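Local coordinates for protein major allergen Alt a 1 (Alternaria alternata, PDB 3V0R) that forms a disulfide-linked homodimer secreted by the fungus and may bind and inhibit the beta-glucanase activity of host plant thaumatin-like proteins, at residues A[16-21]-A[34-39]; A[96-101]-A[120-125]. One frame throughout, in Å; residues are numbered along the deposited sequence.

Interaction 1: A[16-21]-A[34-39]; sequences WKISEF and LGFNIK. With 0FU (2,5,6-triaminopyrimidin-4-ol), chain M; SO4 (sulfate ion), chain B.
The carbonyl oxygen of Asn37 takes a hydrogen bond from Ser19 N, Ser19 N to Asn37 O 3.1 Å and tilted 24° from the carbonyl plane, and, as a weaker contact, the CA-H of Ile18, with Ile18 CA 3.3 Å from Asn37 O. The return bond, Asn37 N to Ser19 O, is 2.8 Å long and runs nearly straight on from the C=O. Lys17 and Lys39 form a second hydrogen-bonded pair, with Ile18 and Ile38 as the non-hydrogen-bonded pair between that pair and Ser19-Asn37. Side chains therefore alternate between two faces. On the apolar face Ile18 and Ile38 lie side by side, Ile18 CD1 3.7 Å from Ile38 CG1, branched residues well suited to extended backbone. With CG1 of Ile38 beside its backbone N (chi1 -59°), the CG2 branch turns to Trp16 and reaches CE3 at 3.4 Å. The ring of Phe36, its CG held between backbone N and carbonyl carbon (chi1 51°), meets Ile18 CG2 and stands edge-to-face with Phe73. This is the first hairpin of the fungal beta-barrel, strands 15-25 and 33-40. Its register slips at Glu20, whose left-handed backbone is consistent with a beta bulge; past it Phe21 CZ rests 3.5 Å from Leu34 CD1. A water donates to Glu20 O and, weakly, to Asn37 OD1, which also bonds Thr49. On the polar face Lys17 NZ bonds a sulfate, probably from the crystallisation liquor, at 3.1 Å to O1; Lys39 meets it only with its aliphatic CD and CE. Asn109 of the second subunit bonds Lys17 NZ, this sulfate and Glu20 OE1. Gly35, lacking a side chain, lets the triaminopyrimidinol lie against its backbone, Gly35 CA standing 3.4 Å from N1 of that ligand.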
loop_
_atom_site.group_PDB
_atom_site.type_symbol
_atom_site.label_atom_id
_atom_site.label_comp_id
_atom_site.label_asym_id
_atom_site.label_seq_id
_atom_site.Cartn_x
_atom_site.Cartn_y
_atom_site.Cartn_z
ATOM N N TRP A 16 -8.479 -14.238 -18.138
ATOM C CA TRP A 16 -7.330 -13.720 -17.408
ATOM C C TRP A 16 -6.441 -14.827 -16.963
ATOM O O TRP A 16 -6.937 -15.947 -16.709
ATOM C CB TRP A 16 -7.764 -12.899 -16.216
ATOM C CG TRP A 16 -8.519 -11.643 -16.507
ATOM C CD1 TRP A 16 -8.676 -10.995 -17.704
ATOM C CD2 TRP A 16 -9.261 -10.816 -15.539
ATOM N NE1 TRP A 16 -9.423 -9.860 -17.541
ATOM C CE2 TRP A 16 -9.789 -9.725 -16.246
ATOM C CE3 TRP A 16 -9.522 -10.931 -14.188
ATOM C CZ2 TRP A 16 -10.556 -8.745 -15.631
ATOM C CZ3 TRP A 16 -10.259 -9.945 -13.574
ATOM C CH2 TRP A 16 -10.814 -8.899 -14.301
ATOM N N LYS A 17 -5.137 -14.552 -16.799
ATOM C CA LYS A 17 -4.167 -15.560 -16.366
ATOM C C LYS A 17 -3.902 -15.338 -14.906
ATOM O O LYS A 17 -3.722 -14.176 -14.489
ATOM C CB LYS A 17 -2.870 -15.318 -17.129
ATOM C CG LYS A 17 -1.772 -16.313 -16.791
ATOM C CD LYS A 17 -0.545 -16.050 -17.678
ATOM C CE LYS A 17 0.374 -15.061 -16.976
ATOM N NZ LYS A 17 1.682 -14.879 -17.703
ATOM N N ILE A 18 -3.872 -16.428 -14.131
ATOM C CA ILE A 18 -3.596 -16.408 -12.722
ATOM C C ILE A 18 -2.242 -17.103 -12.570
ATOM O O ILE A 18 -1.974 -18.167 -13.125
ATOM C CB ILE A 18 -4.638 -17.140 -11.851
ATOM C CG1 ILE A 18 -6.045 -16.694 -12.219
ATOM C CG2 ILE A 18 -4.280 -16.964 -10.352
ATOM C CD1 ILE A 18 -6.426 -15.272 -11.813
ATOM N N SER A 19 -1.354 -16.468 -11.848
ATOM C CA SER A 19 0.005 -16.987 -11.664
ATOM C C SER A 19 0.583 -16.532 -10.306
ATOM O O SER A 19 0.023 -15.668 -9.594
ATOM C CB SER A 19 0.963 -16.510 -12.782
ATOM O OG SER A 19 1.026 -15.098 -12.777
ATOM N N GLU A 20 1.725 -17.126 -9.975
ATOM C CA GLU A 20 2.442 -16.803 -8.698
ATOM C C GLU A 20 1.566 -16.853 -7.434
ATOM O O GLU A 20 1.598 -16.019 -6.516
ATOM C CB GLU A 20 3.289 -15.517 -8.859
ATOM C CG GLU A 20 4.008 -15.227 -10.217
ATOM C CD GLU A 20 4.697 -16.398 -11.059
ATOM O OE1 GLU A 20 4.534 -16.222 -12.262
ATOM O OE2 GLU A 20 5.444 -17.402 -10.652
ATOM N N PHE A 21 0.767 -17.902 -7.353
ATOM C CA PHE A 21 0.030 -18.164 -6.137
ATOM C C PHE A 21 1.011 -18.332 -4.994
ATOM O O PHE A 21 2.051 -18.962 -5.145
ATOM C CB PHE A 21 -0.766 -19.493 -6.254
ATOM C CG PHE A 21 -1.480 -19.883 -4.996
ATOM C CD1 PHE A 21 -2.593 -19.240 -4.611
ATOM C CD2 PHE A 21 -0.963 -20.836 -4.179
ATOM C CE1 PHE A 21 -3.287 -19.622 -3.466
ATOM C CE2 PHE A 21 -1.595 -21.227 -3.001
ATOM C CZ PHE A 21 -2.766 -20.595 -2.636
ATOM N N LEU A 34 -2.532 -15.100 1.739
ATOM C CA LEU A 34 -2.842 -15.715 0.468
ATOM C C LEU A 34 -2.779 -14.663 -0.619
ATOM O O LEU A 34 -3.249 -13.533 -0.416
ATOM C CB LEU A 34 -4.281 -16.285 0.564
ATOM C CG LEU A 34 -4.829 -17.483 -0.141
ATOM C CD1 LEU A 34 -4.062 -18.740 0.070
ATOM C CD2 LEU A 34 -6.229 -17.723 0.449
ATOM N N GLY A 35 -2.234 -15.018 -1.769
ATOM C CA GLY A 35 -2.186 -14.115 -2.882
ATOM C C GLY A 35 -1.839 -14.730 -4.213
ATOM O O GLY A 35 -1.361 -15.855 -4.288
ATOM N N PHE A 36 -2.047 -13.945 -5.276
ATOM C CA PHE A 36 -1.781 -14.408 -6.630
ATOM C C PHE A 36 -1.825 -13.230 -7.572
ATOM O O PHE A 36 -2.283 -12.169 -7.199
ATOM C CB PHE A 36 -2.803 -15.493 -7.067
ATOM C CG PHE A 36 -4.205 -15.091 -6.844
ATOM C CD1 PHE A 36 -4.847 -15.393 -5.634
ATOM C CD2 PHE A 36 -4.919 -14.391 -7.835
ATOM C CE1 PHE A 36 -6.142 -14.974 -5.409
ATOM C CE2 PHE A 36 -6.233 -13.970 -7.596
ATOM C CZ PHE A 36 -6.834 -14.265 -6.390
ATOM N N ASN A 37 -1.234 -13.371 -8.736
ATOM C CA ASN A 37 -1.188 -12.306 -9.746
ATOM C C ASN A 37 -2.284 -12.563 -10.756
ATOM O O ASN A 37 -2.572 -13.758 -11.096
ATOM C CB ASN A 37 0.160 -12.307 -10.472
ATOM C CG ASN A 37 1.321 -11.817 -9.592
ATOM O OD1 ASN A 37 1.102 -11.121 -8.555
ATOM N ND2 ASN A 37 2.579 -12.115 -10.031
ATOM N N ILE A 38 -2.909 -11.506 -11.231
ATOM C CA ILE A 38 -3.962 -11.590 -12.270
ATOM C C ILE A 38 -3.563 -10.714 -13.443
ATOM O O ILE A 38 -3.212 -9.517 -13.240
ATOM C CB ILE A 38 -5.267 -11.060 -11.749
ATOM C CG1 ILE A 38 -5.732 -11.851 -10.523
ATOM C CG2 ILE A 38 -6.339 -11.023 -12.865
ATOM C CD1 ILE A 38 -7.100 -11.398 -10.045
ATOM N N LYS A 39 -3.581 -11.254 -14.639
ATOM C CA LYS A 39 -3.165 -10.518 -15.837
ATOM C C LYS A 39 -4.122 -10.698 -16.991
ATOM O O LYS A 39 -4.550 -11.827 -17.273
ATOM C CB LYS A 39 -1.757 -10.978 -16.242
ATOM C CG LYS A 39 -1.095 -10.118 -17.291
ATOM C CD LYS A 39 0.286 -10.601 -17.697
ATOM C CE LYS A 39 1.077 -9.478 -18.369
ATOM N NZ LYS A 39 0.354 -8.885 -19.520
HETATM C C4 0FU M . 1.071 -10.244 -1.937
HETATM N N3 0FU M . 0.769 -11.105 -0.959
HETATM C C2 0FU M . 0.717 -12.429 -1.217
HETATM N NAA 0FU M . 0.410 -13.235 -0.180
HETATM N N1 0FU M . 0.979 -12.933 -2.459
HETATM C C6 0FU M . 1.280 -12.101 -3.468
HETATM N NAB 0FU M . 1.516 -12.562 -4.704
HETATM C C5 0FU M . 1.335 -10.727 -3.199
HETATM N NAC 0FU M . 1.616 -9.813 -4.127
HETATM O O4 0FU M . 1.159 -8.901 -1.758
HETATM S S SO4 B . 4.239 -12.303 -16.569
HETATM O O1 SO4 B . 2.955 -12.740 -15.919
HETATM O O2 SO4 B . 4.710 -13.415 -17.446
HETATM O O3 SO4 B . 3.976 -11.069 -17.374
HETATM O O4 SO4 B . 5.350 -12.011 -15.614
HETATM O O HOH W 1 1.877 -13.355 -6.388
#

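Interaction 2: A[96-101]-A[120-125]; sequences ATATLP and ADAYIT
Ile124 fills the angle between two small residues of the facing strand, touching Ala96 and Ala98. Its CB lies 3.9 Å from Ala96 CB. From there the branches part: CG1 takes the place between backbone N and carbonyl carbon (chi1 54°) and carries CD1 to within 3.8 Å of Ala96 CB, while CG2 of Ile124 reaches 3.5 Å from Ala98 CB and also brushes Thr97 O. CD1 thus ends on Ala96 and CG2 on Ala98, two residues apart. Leu84, on strand 81-87 beyond strand 93-106, also touches this isoleucine. Methyl groups suit these positions because the CB atoms point at the opposing strand at close quarters: Ala96 CB is 3.2 Å from Thr125 O. Two residues back along the strand from Ile124, Ala122 CB sits 3.5 Å from Thr99 O and touches Leu100 CD2, whose leucine also packs on Leu82 and Phe21. Farther on, Pro101 CG faces Ala120 CB more loosely.

No backbone hydrogen bond joins residues 96-101 to 120-125; water does part of that work. One molecule donates to Thr97 O at 2.7 Å and accepts from Thr125 N at 2.9 Å, inserted between the strands as a bridge. Another donates to both Pro101 O and Ala120 O, two carbonyls that could not bond each other directly. Ala120 N is buried here without a partner in the model. Direct pairing resumes beside this region, as Pro101 bonds Val119 through the backbone, and the Cys104-Cys116 disulfide ties the same two strands closer to their turn. The whole is a splayed, water-bridged section of the antiparallel hairpin formed by strands 93-106 and 114-128 in the beta-barrel.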
loop_
_atom_site.group_PDB
_atom_site.type_symbol
_atom_site.label_atom_id
_atom_site.label_comp_id
_atom_site.label_asym_id
_atom_site.label_seq_id
_atom_site.Cartn_x
_atom_site.Cartn_y
_atom_site.Cartn_z
ATOM N N ALA A 96 -15.959 -15.923 -11.810
ATOM C CA ALA A 96 -15.069 -16.791 -12.506
ATOM C C ALA A 96 -14.426 -17.746 -11.522
ATOM O O ALA A 96 -14.175 -17.347 -10.369
ATOM C CB ALA A 96 -13.934 -16.029 -13.248
ATOM N N THR A 97 -14.089 -18.947 -11.980
ATOM C CA THR A 97 -13.472 -19.898 -11.072
ATOM C C THR A 97 -12.292 -20.587 -11.664
ATOM O O THR A 97 -12.168 -20.723 -12.863
ATOM C CB THR A 97 -14.477 -21.005 -10.554
ATOM O OG1 THR A 97 -14.875 -21.863 -11.640
ATOM C CG2 THR A 97 -15.713 -20.410 -9.823
ATOM N N ALA A 98 -11.439 -21.114 -10.766
ATOM C CA ALA A 98 -10.335 -21.974 -11.156
ATOM C C ALA A 98 -9.791 -22.773 -10.016
ATOM O O ALA A 98 -10.088 -22.498 -8.869
ATOM C CB ALA A 98 -9.182 -21.102 -11.748
ATOM N N THR A 99 -8.967 -23.748 -10.323
ATOM C CA THR A 99 -8.135 -24.447 -9.379
ATOM C C THR A 99 -6.746 -23.834 -9.513
ATOM O O THR A 99 -6.261 -23.640 -10.646
ATOM C CB THR A 99 -8.045 -25.985 -9.684
ATOM O OG1 THR A 99 -9.344 -26.601 -9.516
ATOM C CG2 THR A 99 -7.085 -26.655 -8.714
ATOM N N LEU A 100 -6.091 -23.561 -8.385
ATOM C CA LEU A 100 -4.707 -23.002 -8.426
ATOM C C LEU A 100 -3.786 -24.067 -7.827
ATOM O O LEU A 100 -3.615 -24.149 -6.637
ATOM C CB LEU A 100 -4.648 -21.720 -7.628
ATOM C CG LEU A 100 -5.650 -20.641 -7.898
ATOM C CD1 LEU A 100 -5.314 -19.363 -7.162
ATOM C CD2 LEU A 100 -5.756 -20.305 -9.410
ATOM N N PRO A 101 -3.193 -24.920 -8.666
ATOM C CA PRO A 101 -2.387 -26.018 -8.133
ATOM C C PRO A 101 -1.178 -25.443 -7.428
ATOM O O PRO A 101 -0.537 -24.473 -7.917
ATOM C CB PRO A 101 -1.922 -26.764 -9.373
ATOM C CG PRO A 101 -2.716 -26.243 -10.514
ATOM C CD PRO A 101 -3.248 -24.925 -10.140
ATOM N N ALA A 120 1.713 -24.088 -11.355
ATOM C CA ALA A 120 1.213 -23.929 -12.712
ATOM C C ALA A 120 0.338 -22.717 -12.781
ATOM O O ALA A 120 -0.330 -22.372 -11.794
ATOM C CB ALA A 120 0.388 -25.127 -13.149
ATOM N N ASP A 121 0.296 -22.082 -13.951
ATOM C CA ASP A 121 -0.643 -20.995 -14.162
ATOM C C ASP A 121 -2.045 -21.587 -14.345
ATOM O O ASP A 121 -2.161 -22.771 -14.626
ATOM C CB ASP A 121 -0.286 -20.247 -15.431
ATOM C CG ASP A 121 0.978 -19.412 -15.309
ATOM O OD1 ASP A 121 1.570 -19.266 -14.272
ATOM O OD2 ASP A 121 1.372 -18.854 -16.343
ATOM N N ALA A 122 -3.083 -20.770 -14.176
ATOM C CA ALA A 122 -4.474 -21.147 -14.427
ATOM C C ALA A 122 -5.107 -20.006 -15.213
ATOM O O ALA A 122 -4.671 -18.881 -15.116
ATOM C CB ALA A 122 -5.259 -21.347 -13.100
ATOM N N TYR A 123 -6.146 -20.308 -15.977
ATOM C CA TYR A 123 -6.853 -19.330 -16.760
ATOM C C TYR A 123 -8.285 -19.271 -16.308
ATOM O O TYR A 123 -8.929 -20.329 -16.094
ATOM C CB TYR A 123 -6.712 -19.689 -18.197
ATOM C CG TYR A 123 -5.331 -19.439 -18.702
ATOM C CD1 TYR A 123 -4.321 -20.389 -18.545
ATOM C CD2 TYR A 123 -4.987 -18.208 -19.278
ATOM C CE1 TYR A 123 -2.995 -20.078 -18.928
ATOM C CE2 TYR A 123 -3.713 -17.934 -19.719
ATOM C CZ TYR A 123 -2.729 -18.859 -19.547
ATOM O OH TYR A 123 -1.495 -18.547 -19.970
ATOM N N ILE A 124 -8.830 -18.091 -16.104
ATOM C CA ILE A 124 -10.210 -18.004 -15.626
ATOM C C ILE A 124 -11.028 -17.344 -16.761
ATOM O O ILE A 124 -10.504 -16.462 -17.492
ATOM C CB ILE A 124 -10.340 -17.161 -14.310
ATOM C CG1 ILE A 124 -9.745 -15.752 -14.349
ATOM C CG2 ILE A 124 -9.769 -17.895 -13.106
ATOM C CD1 ILE A 124 -10.738 -14.633 -14.765
ATOM N N THR A 125 -12.303 -17.676 -16.837
ATOM C CA THR A 125 -13.255 -17.024 -17.756
ATOM C C THR A 125 -14.326 -16.312 -16.934
ATOM O O THR A 125 -15.043 -16.894 -16.086
ATOM C CB THR A 125 -13.890 -18.031 -18.783
ATOM O OG1 THR A 125 -12.879 -18.673 -19.546
ATOM C CG2 THR A 125 -14.906 -17.282 -19.783
HETATM O O HOH W 2 -12.864 -20.143 -15.431
HETATM O O HOH W 3 -1.496 -22.132 -9.289
#

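Interactions 1 and 2 have centres about 9 Å apart and meet where strands 15-25 and 114-128 lie side by side in the barrel sheet. Probable backbone hydrogen bonds join them, Ile18 N to Ala122 O at 2.8 Å and Trp16 O to Ile124 N at 2.9 Å, so the water-bridged hairpin is continuous with the directly bonded one. Interaction 1 borders both ligands: Trp16 touches 8-aminooctanoic acid, and Leu34, Gly35 and Phe36 line a triaminopyrimidinol pocket. Interaction 2 stands farther back, the Ile124 side chain about 8 Å from a bound 8-aminooctanoic acid. Both contacts also touch the second subunit.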